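Local coordinates for glycosyl hydrolase family 62 protein (Coprinopsis cinerea, PDB 5B6T), which probably removes alpha-L-arabinofuranosyl side groups from arabinoxylan, acting as a family 62 alpha-L-arabinofuranosidase, at residues His34-Ala42 / Val53-Ala61; Ile131-Val142 / Ser157-Tyr165. All coordinates share one frame; numbering follows the deposited sequence.

Both contacts belong to the five-bladed beta-propeller expected of family 62, but each lies in a different blade: interaction 1 in the sheet that runs from strand 25-34 to strand 68-70, interaction 2 at one end of the sheet that runs from 142-148 to 182-186. They sit on opposite sides of the centre of the chain, with their own centres 32 Å apart and their nearest atoms about 13 Å apart, so neither touches the other. The side chain of F41 in interaction 1 is about 9 Å from the bound calcium ion, while that of D160 in interaction 2 is about 4 Å from the lead ion.

Interaction 1: His34-Ala42 / Val53-Ala61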
loop_
_atom_site.group_PDB
_atom_site.type_symbol
_atom_site.label_atom_id
_atom_site.label_comp_id
_atom_site.label_asym_id
_atom_site.label_seq_id
_atom_site.Cartn_x
_atom_site.Cartn_y
_atom_site.Cartn_z
ATOM N N HIS A 34 9.185 14.355 1.984
ATOM C CA HIS A 34 8.788 15.558 2.722
ATOM C C HIS A 34 10.008 16.182 3.347
ATOM O O HIS A 34 10.820 15.491 4.006
ATOM C CB HIS A 34 7.762 15.205 3.804
ATOM C CG HIS A 34 7.461 16.316 4.757
ATOM N ND1 HIS A 34 6.652 17.365 4.421
ATOM C CD2 HIS A 34 7.869 16.544 6.025
ATOM C CE1 HIS A 34 6.548 18.192 5.447
ATOM N NE2 HIS A 34 7.286 17.724 6.429
ATOM N N ASP A 35 10.139 17.485 3.125
ATOM C CA ASP A 35 11.283 18.243 3.610
ATOM C C ASP A 35 12.620 17.545 3.421
ATOM O O ASP A 35 13.389 17.363 4.347
ATOM C CB ASP A 35 11.029 18.631 5.059
ATOM C CG ASP A 35 10.022 19.755 5.167
ATOM O OD1 ASP A 35 9.644 20.318 4.103
ATOM O OD2 ASP A 35 9.607 20.075 6.295
ATOM N N GLY A 36 12.880 17.149 2.182
ATOM C CA GLY A 36 14.164 16.651 1.778
ATOM C C GLY A 36 14.514 15.227 2.135
ATOM O O GLY A 36 15.664 14.816 1.989
ATOM N N ARG A 37 13.537 14.471 2.623
ATOM C CA ARG A 37 13.751 13.101 3.021
ATOM C C ARG A 37 12.604 12.215 2.592
ATOM O O ARG A 37 11.442 12.655 2.519
ATOM C CB ARG A 37 13.865 12.971 4.560
ATOM C CG ARG A 37 14.956 13.772 5.237
ATOM C CD ARG A 37 14.913 13.544 6.738
ATOM N NE ARG A 37 15.398 12.223 7.129
ATOM C CZ ARG A 37 16.689 11.854 7.139
ATOM N NH1 ARG A 37 17.637 12.696 6.767
ATOM N NH2 ARG A 37 17.022 10.635 7.527
ATOM N N TRP A 38 12.941 10.956 2.355
ATOM C CA TRP A 38 11.956 9.895 2.209
ATOM C C TRP A 38 11.506 9.441 3.577
ATOM O O TRP A 38 12.320 9.283 4.490
ATOM C CB TRP A 38 12.577 8.717 1.451
ATOM C CG TRP A 38 12.899 9.112 0.040
ATOM C CD1 TRP A 38 14.110 9.440 -0.474
ATOM C CD2 TRP A 38 11.950 9.262 -1.020
ATOM N NE1 TRP A 38 13.980 9.772 -1.822
ATOM C CE2 TRP A 38 12.658 9.682 -2.172
ATOM C CE3 TRP A 38 10.560 9.120 -1.097
ATOM C CZ2 TRP A 38 12.018 9.947 -3.386
ATOM C CZ3 TRP A 38 9.930 9.372 -2.321
ATOM C CH2 TRP A 38 10.662 9.785 -3.434
ATOM N N HIS A 39 10.204 9.205 3.691
ATOM C CA HIS A 39 9.595 8.700 4.915
ATOM C C HIS A 39 8.858 7.432 4.514
ATOM O O HIS A 39 7.856 7.491 3.804
ATOM C CB HIS A 39 8.625 9.716 5.513
ATOM C CG HIS A 39 9.263 11.035 5.759
ATOM N ND1 HIS A 39 9.824 11.393 6.963
ATOM C CD2 HIS A 39 9.498 12.066 4.917
ATOM C CE1 HIS A 39 10.354 12.601 6.865
ATOM N NE2 HIS A 39 10.183 13.026 5.624
ATOM N N VAL A 40 9.371 6.294 4.963
ATOM C CA VAL A 40 8.785 5.022 4.617
ATOM C C VAL A 40 8.200 4.395 5.892
ATOM O O VAL A 40 8.872 4.339 6.938
ATOM C CB VAL A 40 9.824 4.071 3.990
ATOM C CG1 VAL A 40 9.292 2.641 3.832
ATOM C CG2 VAL A 40 10.344 4.634 2.656
ATOM N N PHE A 41 6.964 3.930 5.796
ATOM C CA PHE A 41 6.353 3.106 6.843
ATOM C C PHE A 41 6.140 1.729 6.288
ATOM O O PHE A 41 5.743 1.593 5.140
ATOM C CB PHE A 41 5.005 3.714 7.268
ATOM C CG PHE A 41 5.135 5.076 7.869
ATOM C CD1 PHE A 41 5.347 6.196 7.086
ATOM C CD2 PHE A 41 5.089 5.224 9.249
ATOM C CE1 PHE A 41 5.533 7.446 7.668
ATOM C CE2 PHE A 41 5.220 6.471 9.819
ATOM C CZ PHE A 41 5.421 7.579 9.029
ATOM N N ALA A 42 6.429 0.691 7.085
ATOM C CA ALA A 42 6.324 -0.669 6.588
ATOM C C ALA A 42 5.868 -1.583 7.700
ATOM O O ALA A 42 6.036 -1.247 8.884
ATOM C CB ALA A 42 7.684 -1.119 6.045
ATOM N N VAL A 53 7.106 -0.190 11.325
ATOM C CA VAL A 53 8.386 0.507 11.449
ATOM C C VAL A 53 8.401 1.754 10.542
ATOM O O VAL A 53 7.790 1.764 9.458
ATOM C CB VAL A 53 9.539 -0.466 11.146
ATOM C CG1 VAL A 53 9.517 -0.933 9.709
ATOM C CG2 VAL A 53 10.884 0.136 11.547
ATOM N N TYR A 54 9.107 2.789 11.016
ATOM C CA TYR A 54 9.333 4.028 10.312
ATOM C C TYR A 54 10.813 4.092 9.938
ATOM O O TYR A 54 11.700 3.779 10.766
ATOM C CB TYR A 54 8.964 5.217 11.191
ATOM C CG TYR A 54 9.419 6.557 10.689
ATOM C CD1 TYR A 54 8.796 7.154 9.592
ATOM C CD2 TYR A 54 10.434 7.283 11.328
ATOM C CE1 TYR A 54 9.197 8.390 9.119
ATOM C CE2 TYR A 54 10.841 8.516 10.845
ATOM C CZ TYR A 54 10.209 9.085 9.755
ATOM O OH TYR A 54 10.608 10.324 9.288
ATOM N N ILE A 55 11.059 4.429 8.670
ATOM C CA ILE A 55 12.391 4.461 8.091
ATOM C C ILE A 55 12.529 5.767 7.324
ATOM O O ILE A 55 11.649 6.098 6.556
ATOM C CB ILE A 55 12.592 3.279 7.119
ATOM C CG1 ILE A 55 12.116 1.948 7.746
ATOM C CG2 ILE A 55 14.054 3.207 6.668
ATOM C CD1 ILE A 55 12.079 0.775 6.764
ATOM N N SER A 56 13.609 6.524 7.526
ATOM C CA SER A 56 13.769 7.762 6.788
ATOM C C SER A 56 15.210 7.909 6.303
ATOM O O SER A 56 16.146 7.457 6.955
ATOM C CB SER A 56 13.306 8.958 7.632
ATOM O OG SER A 56 13.427 10.209 6.963
ATOM N N PHE A 57 15.348 8.510 5.136
ATOM C CA PHE A 57 16.646 8.623 4.465
ATOM C C PHE A 57 16.555 9.716 3.405
ATOM O O PHE A 57 15.482 10.009 2.863
ATOM C CB PHE A 57 17.062 7.271 3.831
ATOM C CG PHE A 57 15.970 6.587 3.062
ATOM C CD1 PHE A 57 15.087 5.739 3.698
ATOM C CD2 PHE A 57 15.824 6.805 1.695
ATOM C CE1 PHE A 57 14.074 5.131 2.997
ATOM C CE2 PHE A 57 14.816 6.198 0.988
ATOM C CZ PHE A 57 13.938 5.353 1.644
ATOM N N THR A 58 17.697 10.313 3.090
ATOM C CA THR A 58 17.705 11.403 2.125
ATOM C C THR A 58 17.731 10.908 0.690
ATOM O O THR A 58 17.135 11.546 -0.174
ATOM C CB THR A 58 18.913 12.345 2.326
ATOM O OG1 THR A 58 20.100 11.566 2.266
ATOM C CG2 THR A 58 18.861 13.052 3.652
ATOM N N ASP A 59 18.392 9.773 0.444
ATOM C CA ASP A 59 18.779 9.298 -0.896
ATOM C C ASP A 59 18.535 7.798 -0.953
ATOM O O ASP A 59 18.785 7.102 0.033
ATOM C CB ASP A 59 20.269 9.742 -1.159
ATOM C CG ASP A 59 21.175 8.674 -1.798
ATOM O OD1 ASP A 59 20.745 7.783 -2.550
ATOM O OD2 ASP A 59 22.409 8.774 -1.616
ATOM N N TRP A 60 18.063 7.282 -2.100
ATOM C CA TRP A 60 17.730 5.860 -2.222
ATOM C C TRP A 60 18.961 4.951 -2.012
ATOM O O TRP A 60 18.828 3.817 -1.566
ATOM C CB TRP A 60 17.086 5.563 -3.576
ATOM C CG TRP A 60 15.701 6.105 -3.747
ATOM C CD1 TRP A 60 15.297 7.133 -4.554
ATOM C CD2 TRP A 60 14.516 5.616 -3.113
ATOM N NE1 TRP A 60 13.946 7.308 -4.467
ATOM C CE2 TRP A 60 13.440 6.393 -3.581
ATOM C CE3 TRP A 60 14.258 4.574 -2.219
ATOM C CZ2 TRP A 60 12.127 6.186 -3.147
ATOM C CZ3 TRP A 60 12.963 4.386 -1.792
ATOM C CH2 TRP A 60 11.919 5.174 -2.261
ATOM N N ALA A 61 20.146 5.471 -2.321
ATOM C CA ALA A 61 21.412 4.768 -2.034
ATOM C C ALA A 61 21.677 4.563 -0.542
ATOM O O ALA A 61 22.528 3.765 -0.166
ATOM C CB ALA A 61 22.592 5.511 -2.664
#
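W38 sets its CB over the face of the F57 ring, 3.7 Å from the ring centroid, and this CH-pi contact, a CB bump seated on the flat of the ring, begins the aromatic end of this antiparallel hairpin. F57 reaches it because its CG stands between backbone N and carbonyl carbon (chi1 46°), which swings the ring across to the neighbouring strand. The same ring has V40 beside it, CG2 lying 3.8 Å from F57 CE1. W60 closes the group beyond the strand end: one face of its indole takes both the W38 edge atom NE1 and F57 CE2, while its CZ2 lies over the centre of the W38 ring. The two indoles meet obliquely, with W60 NE1 3.4 Å from W38 CZ2. Cutting W38 back to an alanine would keep the CB over F57 but would probably open a gap where the indole lies against W60, leaving that ring less firmly placed. Farther along, V40 faces I55 and A42 CB meets V53 CG1.

The other face of the hairpin carries H39, F41, Y54 and S56. Here Y54 CD1 presses over the face of F41, 3.4 Å from CZ, the planes inclined at 47°. The Y54 ring then runs alongside H39, rim to rim, and a 2.7 Å hydrogen bond joins Y54 OH to H39 ND1. NE2 of H39 donates to H34 O, so the imidazole is pinned at both nitrogens. R37 NE donates to S56 OG, but S56 has a second conformer and this bond may be only partly kept.

Strand 25-34 flanks 37-46, with V31 touching W38 and V40; strand 68-70 flanks 49-57 through F68, against V53 and I55. R285, from strand 285-290, touches both tryptophans, and L287 adds to W60.

Interaction 2: Ile131-Val142 / Ser157-Tyr165; sequences IIRNNIGNGHWV and SSDDNGHLY
The Y165 ring lies under helix 130-135 on one blade of the beta-propeller, and I132 CG1 sits squarely over its centre, 3.5 Å from the centroid. N135, one turn on, turns its CB to the edge of that tyrosine and over one face of the H163 ring. Between these aromatic side chains sits the D159 carboxylate, gripped four ways from its own segment: OD2 takes H163 ND1 on its syn lone pair at 2.7 Å and Y165 OH from above the carboxylate plane, while the backbone N of N161 and of H163 reach OD1 from opposite faces. These bonds help to hold the H163 and Y165 rings that N135 packs against. N161 swings its CG anti to the backbone N (chi1 -157°), which carries ND2 to N135 O, 2.9 Å away in the amide plane. G139 passes so close to D159 O that a CB there would clash. Beyond it V142 pairs with S158, and D160 crosses V142 at about a right angle, bringing OD2 to the edge of the H140 ring, its carboxylate plane turned 73° from that ring. W141 donates NE1 to S157 OG, 2.9 Å away and within 3° of the indole plane.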
loop_
_atom_site.group_PDB
_atom_site.type_symbol
_atom_site.label_atom_id
_atom_site.label_comp_id
_atom_site.label_asym_id
_atom_site.label_seq_id
_atom_site.Cartn_x
_atom_site.Cartn_y
_atom_site.Cartn_z
ATOM N N ILE A 131 -21.435 -6.311 5.656
ATOM C CA ILE A 131 -21.185 -6.792 4.291
ATOM C C ILE A 131 -19.847 -7.538 4.184
ATOM O O ILE A 131 -19.664 -8.460 3.356
ATOM C CB ILE A 131 -21.292 -5.631 3.271
ATOM C CG1 ILE A 131 -21.403 -6.167 1.855
ATOM C CG2 ILE A 131 -20.133 -4.663 3.440
ATOM C CD1 ILE A 131 -21.822 -5.126 0.842
ATOM N N ILE A 132 -18.879 -7.115 4.994
ATOM C CA ILE A 132 -17.574 -7.761 4.985
ATOM C C ILE A 132 -17.642 -9.104 5.721
ATOM O O ILE A 132 -17.174 -10.119 5.221
ATOM C CB ILE A 132 -16.455 -6.822 5.539
ATOM C CG1 ILE A 132 -16.430 -5.543 4.699
ATOM C CG2 ILE A 132 -15.104 -7.524 5.492
ATOM C CD1 ILE A 132 -15.342 -4.550 5.065
ATOM N N ARG A 133 -18.271 -9.132 6.897
ATOM C CA ARG A 133 -18.484 -10.385 7.592
ATOM C C ARG A 133 -19.214 -11.391 6.701
ATOM O O ARG A 133 -18.952 -12.609 6.735
ATOM C CB ARG A 133 -19.352 -10.183 8.825
ATOM C CG ARG A 133 -18.742 -9.303 9.902
ATOM C CD ARG A 133 -19.418 -9.451 11.278
ATOM N NE ARG A 133 -20.862 -9.477 11.242
ATOM C CZ ARG A 133 -21.670 -8.422 11.324
ATOM N NH1 ARG A 133 -21.207 -7.169 11.433
ATOM N NH2 ARG A 133 -22.976 -8.629 11.271
ATOM N N ASN A 134 -20.166 -10.883 5.921
ATOM C CA ASN A 134 -20.973 -11.795 5.141
ATOM C C ASN A 134 -20.241 -12.425 3.960
ATOM O O ASN A 134 -20.561 -13.566 3.568
ATOM C CB ASN A 134 -22.242 -11.116 4.692
ATOM C CG ASN A 134 -23.226 -10.937 5.833
ATOM O OD1 ASN A 134 -23.108 -11.571 6.909
ATOM N ND2 ASN A 134 -24.197 -10.064 5.617
ATOM N N ASN A 135 -19.238 -11.720 3.420
ATOM C CA ASN A 135 -18.567 -12.083 2.178
ATOM C C ASN A 135 -17.097 -12.482 2.309
ATOM O O ASN A 135 -16.496 -12.905 1.333
ATOM C CB ASN A 135 -18.688 -10.913 1.193
ATOM C CG ASN A 135 -20.081 -10.769 0.661
ATOM O OD1 ASN A 135 -20.540 -11.646 -0.094
ATOM N ND2 ASN A 135 -20.788 -9.736 1.067
ATOM N N ILE A 136 -16.539 -12.403 3.509
ATOM C CA ILE A 136 -15.118 -12.659 3.715
ATOM C C ILE A 136 -14.686 -14.136 3.525
ATOM O O ILE A 136 -13.511 -14.428 3.351
ATOM C CB ILE A 136 -14.686 -12.170 5.127
ATOM C CG1 ILE A 136 -13.182 -12.294 5.362
ATOM C CG2 ILE A 136 -15.412 -12.959 6.207
ATOM C CD1 ILE A 136 -12.684 -11.316 6.400
ATOM N N GLY A 137 -15.620 -15.087 3.572
ATOM C CA GLY A 137 -15.198 -16.483 3.414
ATOM C C GLY A 137 -14.248 -16.880 4.520
ATOM O O GLY A 137 -14.511 -16.552 5.678
ATOM N N ASN A 138 -13.132 -17.567 4.226
ATOM C CA ASN A 138 -12.074 -17.642 5.272
ATOM C C ASN A 138 -10.885 -16.788 4.874
ATOM O O ASN A 138 -9.734 -17.171 4.996
ATOM C CB ASN A 138 -11.686 -19.045 5.824
ATOM C CG ASN A 138 -11.269 -19.942 4.760
ATOM O OD1 ASN A 138 -11.180 -19.500 3.617
ATOM N ND2 ASN A 138 -11.085 -21.223 5.069
ATOM N N GLY A 139 -11.206 -15.590 4.418
ATOM C CA GLY A 139 -10.195 -14.544 4.207
ATOM C C GLY A 139 -9.852 -13.754 5.471
ATOM O O GLY A 139 -10.029 -14.191 6.616
ATOM N N HIS A 140 -9.348 -12.543 5.236
ATOM C CA HIS A 140 -8.837 -11.644 6.267
ATOM C C HIS A 140 -9.112 -10.230 5.823
ATOM O O HIS A 140 -8.962 -9.936 4.650
ATOM C CB HIS A 140 -7.328 -11.821 6.402
ATOM C CG HIS A 140 -6.948 -13.211 6.767
ATOM N ND1 HIS A 140 -6.912 -13.638 8.077
ATOM C CD2 HIS A 140 -6.638 -14.284 6.002
ATOM C CE1 HIS A 140 -6.615 -14.930 8.098
ATOM N NE2 HIS A 140 -6.403 -15.331 6.856
ATOM N N TRP A 141 -9.565 -9.386 6.735
ATOM C CA TRP A 141 -9.876 -8.004 6.454
ATOM C C TRP A 141 -8.596 -7.172 6.535
ATOM O O TRP A 141 -8.061 -6.929 7.639
ATOM C CB TRP A 141 -10.927 -7.525 7.436
ATOM C CG TRP A 141 -11.457 -6.176 7.152
ATOM C CD1 TRP A 141 -11.558 -5.550 5.945
ATOM C CD2 TRP A 141 -12.086 -5.317 8.090
ATOM N NE1 TRP A 141 -12.162 -4.335 6.079
ATOM C CE2 TRP A 141 -12.492 -4.156 7.397
ATOM C CE3 TRP A 141 -12.319 -5.392 9.465
ATOM C CZ2 TRP A 141 -13.120 -3.099 8.037
ATOM C CZ3 TRP A 141 -12.940 -4.335 10.091
ATOM C CH2 TRP A 141 -13.345 -3.210 9.378
ATOM N N VAL A 142 -8.113 -6.731 5.362
ATOM C CA VAL A 142 -6.773 -6.199 5.245
ATOM C C VAL A 142 -6.690 -5.008 4.297
ATOM O O VAL A 142 -7.581 -4.762 3.513
ATOM C CB VAL A 142 -5.759 -7.295 4.791
ATOM C CG1 VAL A 142 -5.702 -8.402 5.841
ATOM C CG2 VAL A 142 -6.020 -7.829 3.379
ATOM N N SER A 157 -10.860 -1.320 1.399
ATOM C CA SER A 157 -10.293 -2.463 2.086
ATOM C C SER A 157 -10.589 -3.745 1.287
ATOM O O SER A 157 -11.491 -3.787 0.434
ATOM C CB SER A 157 -10.835 -2.523 3.530
ATOM O OG SER A 157 -12.214 -2.848 3.571
ATOM N N SER A 158 -9.821 -4.789 1.598
ATOM C CA SER A 158 -9.926 -6.087 0.967
ATOM C C SER A 158 -10.242 -7.202 1.957
ATOM O O SER A 158 -10.096 -7.035 3.152
ATOM C CB SER A 158 -8.586 -6.398 0.280
ATOM O OG SER A 158 -8.361 -5.488 -0.756
ATOM N N ASP A 159 -10.666 -8.370 1.440
ATOM C CA ASP A 159 -10.915 -9.495 2.318
ATOM C C ASP A 159 -10.132 -10.761 1.992
ATOM O O ASP A 159 -10.427 -11.811 2.549
ATOM C CB ASP A 159 -12.418 -9.804 2.414
ATOM C CG ASP A 159 -13.051 -10.151 1.086
ATOM O OD1 ASP A 159 -12.347 -10.268 0.058
ATOM O OD2 ASP A 159 -14.286 -10.378 1.099
ATOM N N ASP A 160 -9.155 -10.681 1.094
ATOM C CA ASP A 160 -8.457 -11.878 0.607
ATOM C C ASP A 160 -9.438 -12.919 0.061
ATOM O O ASP A 160 -9.129 -14.116 0.041
ATOM C CB ASP A 160 -7.629 -12.522 1.735
ATOM C CG ASP A 160 -6.351 -11.782 2.045
ATOM O OD1 ASP A 160 -5.915 -10.942 1.187
ATOM O OD2 ASP A 160 -5.752 -12.068 3.131
ATOM N N ASN A 161 -10.603 -12.458 -0.372
ATOM C CA ASN A 161 -11.641 -13.344 -0.905
ATOM C C ASN A 161 -12.281 -12.784 -2.144
ATOM O O ASN A 161 -13.390 -13.183 -2.507
ATOM C CB ASN A 161 -12.732 -13.651 0.132
ATOM C CG ASN A 161 -13.465 -14.946 -0.182
ATOM O OD1 ASN A 161 -12.871 -15.919 -0.647
ATOM N ND2 ASN A 161 -14.787 -14.953 0.074
ATOM N N GLY A 162 -11.567 -11.889 -2.823
ATOM C CA GLY A 162 -12.043 -11.421 -4.102
ATOM C C GLY A 162 -12.992 -10.248 -4.056
ATOM O O GLY A 162 -13.635 -9.969 -5.074
ATOM N N HIS A 163 -13.068 -9.523 -2.927
ATOM C CA HIS A 163 -13.897 -8.325 -2.852
ATOM C C HIS A 163 -13.050 -7.148 -2.467
ATOM O O HIS A 163 -12.195 -7.260 -1.602
ATOM C CB HIS A 163 -15.019 -8.476 -1.826
ATOM C CG HIS A 163 -15.817 -9.722 -2.019
ATOM N ND1 HIS A 163 -15.649 -10.838 -1.230
ATOM C CD2 HIS A 163 -16.764 -10.042 -2.930
ATOM C CE1 HIS A 163 -16.416 -11.816 -1.687
ATOM N NE2 HIS A 163 -17.125 -11.345 -2.701
ATOM N N LEU A 164 -13.293 -6.027 -3.131
ATOM C CA LEU A 164 -12.771 -4.725 -2.743
ATOM C C LEU A 164 -13.947 -3.907 -2.243
ATOM O O LEU A 164 -14.921 -3.704 -2.966
ATOM C CB LEU A 164 -12.143 -4.022 -3.947
ATOM C CG LEU A 164 -11.634 -2.590 -3.714
ATOM C CD1 LEU A 164 -10.439 -2.545 -2.764
ATOM C CD2 LEU A 164 -11.256 -1.961 -5.043
ATOM N N TYR A 165 -13.861 -3.442 -1.010
ATOM C CA TYR A 165 -14.925 -2.668 -0.375
ATOM C C TYR A 165 -14.583 -1.186 -0.322
ATOM O O TYR A 165 -13.392 -0.803 -0.256
ATOM C CB TYR A 165 -15.156 -3.135 1.058
ATOM C CG TYR A 165 -15.472 -4.604 1.168
ATOM C CD1 TYR A 165 -16.754 -5.059 0.998
ATOM C CD2 TYR A 165 -14.483 -5.534 1.466
ATOM C CE1 TYR A 165 -17.038 -6.409 1.063
ATOM C CE2 TYR A 165 -14.756 -6.902 1.528
ATOM C CZ TYR A 165 -16.044 -7.329 1.331
ATOM O OH TYR A 165 -16.354 -8.667 1.435
HETATM O O HOH W 1 -11.741 -17.378 1.417
#